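PDB 5WZK: pumilio homolog 23 from Arabidopsis thaliana, which binds RNA sequence-specifically through pumilio repeats packed into a right-handed superhelix, recognises 18S rRNA, and probably regulates translation and stability of target mRNAs. Local coordinates for residues Thr49-Glu53 against Ser80-Ser85. Sequence-based numbering, arbitrary orientation.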
ATOM      1  N   THR A  49      20.445  16.871  31.176  1.00 49.22           N
ATOM      2  CA  THR A  49      20.664  15.479  30.801  1.00 41.61           C
ATOM      3  C   THR A  49      22.111  15.168  30.470  1.00 46.61           C
ATOM      4  O   THR A  49      22.425  14.000  30.226  1.00 47.34           O
ATOM      5  CB  THR A  49      19.818  15.088  29.589  1.00 41.70           C
ATOM      6  OG1 THR A  49      20.435  15.607  28.405  1.00 42.28           O
ATOM      7  CG2 THR A  49      18.400  15.624  29.708  1.00 44.50           C
ATOM      8  N   ARG A  50      22.987  16.173  30.429  1.00 53.83           N
ATOM      9  CA  ARG A  50      24.390  15.941  30.094  1.00 47.24           C
ATOM     10  C   ARG A  50      25.004  14.908  31.031  1.00 43.56           C
ATOM     11  O   ARG A  50      24.991  15.076  32.254  1.00 36.64           O
ATOM     12  CB  ARG A  50      25.171  17.248  30.166  1.00 46.70           C
ATOM     13  CG  ARG A  50      25.619  17.780  28.818  1.00 61.49           C
ATOM     14  CD  ARG A  50      24.469  18.472  28.066  1.00 74.12           C
ATOM     15  NE  ARG A  50      24.872  18.938  26.732  1.00 83.59           N
ATOM     16  CZ  ARG A  50      25.405  20.136  26.475  1.00 93.38           C
ATOM     17  NH1 ARG A  50      25.606  21.012  27.458  1.00 83.47           N
ATOM     18  NH2 ARG A  50      25.750  20.460  25.229  1.00 83.40           N
ATOM     19  N   GLY A  51      25.524  13.827  30.452  1.00 40.45           N
ATOM     20  CA  GLY A  51      26.180  12.797  31.219  1.00 32.97           C
ATOM     21  C   GLY A  51      25.274  11.757  31.832  1.00 38.14           C
ATOM     22  O   GLY A  51      25.772  10.838  32.496  1.00 45.74           O
ATOM     23  N   ARG A  52      23.966  11.868  31.664  1.00 35.78           N
ATOM     24  CA  ARG A  52      23.081  10.779  32.036  1.00 40.45           C
ATOM     25  C   ARG A  52      21.985  10.640  30.998  1.00 38.73           C
ATOM     26  O   ARG A  52      20.809  10.430  31.321  1.00 38.57           O
ATOM     27  CB  ARG A  52      22.512  10.972  33.437  1.00 42.91           C
ATOM     28  CG  ARG A  52      22.358  12.405  33.820  1.00 42.88           C
ATOM     29  CD  ARG A  52      21.913  12.519  35.259  1.00 57.75           C
ATOM     30  NE  ARG A  52      21.342  13.835  35.509  1.00 65.20           N
ATOM     31  CZ  ARG A  52      20.539  14.108  36.526  1.00 71.94           C
ATOM     32  NH1 ARG A  52      20.221  13.140  37.379  1.00 78.68           N
ATOM     33  NH2 ARG A  52      20.052  15.340  36.678  1.00 71.86           N
ATOM     34  N   GLU A  53      22.373  10.763  29.730  1.00 34.86           N
ATOM     35  CA  GLU A  53      21.413  10.643  28.648  1.00 34.58           C
ATOM     36  C   GLU A  53      20.780   9.262  28.627  1.00 36.99           C
ATOM     37  O   GLU A  53      19.574   9.128  28.385  1.00 35.56           O
ATOM     38  CB  GLU A  53      22.091  10.943  27.317  1.00 35.57           C
ATOM     39  CG  GLU A  53      22.534  12.372  27.160  1.00 37.26           C
ATOM     40  CD  GLU A  53      23.889  12.636  27.771  1.00 45.78           C
ATOM     41  OE1 GLU A  53      24.386  11.761  28.515  1.00 40.29           O
ATOM     42  OE2 GLU A  53      24.453  13.725  27.500  1.00 52.68           O
ATOM     43  N   SER A  80      23.163  19.607  20.194  0.59 47.12           N
ATOM     44  CA  SER A  80      24.015  19.344  21.344  0.59 52.51           C
ATOM     45  C   SER A  80      23.604  18.047  22.028  0.59 51.04           C
ATOM     46  O   SER A  80      24.459  17.267  22.467  0.59 49.20           O
ATOM     47  CB  SER A  80      23.965  20.526  22.314  0.59 51.43           C
ATOM     48  OG  SER A  80      24.219  21.748  21.643  0.59 54.34           O
ATOM     49  N   PHE A  81      22.298  17.791  22.107  1.00 46.60           N
ATOM     50  CA  PHE A  81      21.829  16.569  22.746  1.00 42.56           C
ATOM     51  C   PHE A  81      22.252  15.346  21.944  1.00 52.75           C
ATOM     52  O   PHE A  81      22.763  14.363  22.503  1.00 45.41           O
ATOM     53  CB  PHE A  81      20.310  16.606  22.918  1.00 39.11           C
ATOM     54  CG  PHE A  81      19.757  15.335  23.460  1.00 43.96           C
ATOM     55  CD1 PHE A  81      19.928  15.010  24.796  1.00 39.82           C
ATOM     56  CD2 PHE A  81      19.108  14.436  22.629  1.00 42.61           C
ATOM     57  CE1 PHE A  81      19.451  13.810  25.295  1.00 39.23           C
ATOM     58  CE2 PHE A  81      18.627  13.238  23.124  1.00 41.37           C
ATOM     59  CZ  PHE A  81      18.797  12.926  24.460  1.00 37.20           C
ATOM     60  N   ILE A  82      22.059  15.402  20.621  1.00 47.87           N
ATOM     61  CA  ILE A  82      22.519  14.332  19.747  1.00 40.32           C
ATOM     62  C   ILE A  82      24.023  14.140  19.872  1.00 44.55           C
ATOM     63  O   ILE A  82      24.513  13.010  19.963  1.00 45.02           O
ATOM     64  CB  ILE A  82      22.112  14.631  18.301  1.00 40.06           C
ATOM     65  CG1 ILE A  82      20.589  14.673  18.202  1.00 39.72           C
ATOM     66  CG2 ILE A  82      22.735  13.612  17.373  1.00 37.52           C
ATOM     67  CD1 ILE A  82      20.074  14.989  16.805  1.00 38.60           C
ATOM     68  N   ARG A  83      24.776  15.239  19.884  1.00 52.18           N
ATOM     69  CA  ARG A  83      26.226  15.136  20.002  1.00 51.81           C
ATOM     70  C   ARG A  83      26.635  14.498  21.321  1.00 48.36           C
ATOM     71  O   ARG A  83      27.601  13.730  21.368  1.00 51.60           O
ATOM     72  CB  ARG A  83      26.876  16.512  19.867  1.00 61.12           C
ATOM     73  CG  ARG A  83      27.486  16.817  18.494  1.00 69.22           C
ATOM     74  CD  ARG A  83      28.577  17.902  18.644  1.00 73.85           C
ATOM     75  NE  ARG A  83      28.558  18.524  19.973  1.00 58.72           N
ATOM     76  CZ  ARG A  83      28.003  19.707  20.247  1.00 69.98           C
ATOM     77  NH1 ARG A  83      27.422  20.413  19.277  1.00 68.42           N
ATOM     78  NH2 ARG A  83      28.028  20.189  21.490  1.00 67.21           N
ATOM     79  N   ASN A  84      25.921  14.799  22.407  1.00 46.97           N
ATOM     80  CA  ASN A  84      26.372  14.310  23.704  1.00 41.98           C
ATOM     81  C   ASN A  84      25.908  12.896  23.971  1.00 47.24           C
ATOM     82  O   ASN A  84      26.558  12.171  24.726  1.00 58.47           O
ATOM     83  CB  ASN A  84      25.887  15.220  24.823  1.00 52.92           C
ATOM     84  CG  ASN A  84      26.747  16.450  24.983  1.00 55.40           C
ATOM     85  OD1 ASN A  84      27.537  16.547  25.922  1.00 59.27           O
ATOM     86  ND2 ASN A  84      26.601  17.401  24.065  1.00 51.15           N
ATOM     87  N   SER A  85      24.796  12.489  23.369  1.00 48.98           N
ATOM     88  CA  SER A  85      24.252  11.154  23.575  1.00 43.07           C
ATOM     89  C   SER A  85      24.749  10.135  22.550  1.00 40.98           C
ATOM     90  O   SER A  85      24.438   8.948  22.678  1.00 37.65           O
ATOM     91  CB  SER A  85      22.729  11.216  23.539  1.00 32.41           C
ATOM     92  OG  SER A  85      22.320  11.518  22.224  1.00 41.51           O
TER
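Van der Waals packing joins Arg50, in the turn between helices 35-47 and 53-58, and Glu53, the first residue of helix 53-58, to Asn84 and Phe81 of helix 75-85, within the first pumilio repeat and at the start of the second. Glu53 points at the helix: its CG lies 3.9 Å from Phe81 CE1 and 3.8 Å from Ser85 CB, while the carboxylate OE2 comes down on Asn84 CB. A bend at chi2 (85°) folds the carboxylate back over its own loop, where OE2 accepts the N-H of Gly51 at 3.1 Å from above the carboxylate plane. That bond probably helps to hold the type II turn Thr49-Arg52, which is closed by Arg52 N on Thr49 O and in which Gly51 takes up a positive phi. Deeper in, Thr49 OG1, already bonded to Leu46 O, sits at the edge of the Phe81 ring, 3.7 Å from CD1. On the exposed side the Arg50 guanidinium lies beside the Asn84 amide, their planes 43° apart, and its NH2 reaches Ser80 CB. Asn84 ND2 bonds back to Ser80 O at 2.7 Å, entering from the face opposite to that used by Asn84 N; this helps hold the amide in place. Arg50 NH2 and Asn84 ND2, 3.4 Å apart, are both donors and cannot pair. The Glu53 carboxylate and Asn84 amide thus each bond within their own segment, and aliphatic, aromatic and polar atoms pack without a directional bond between loop and helix.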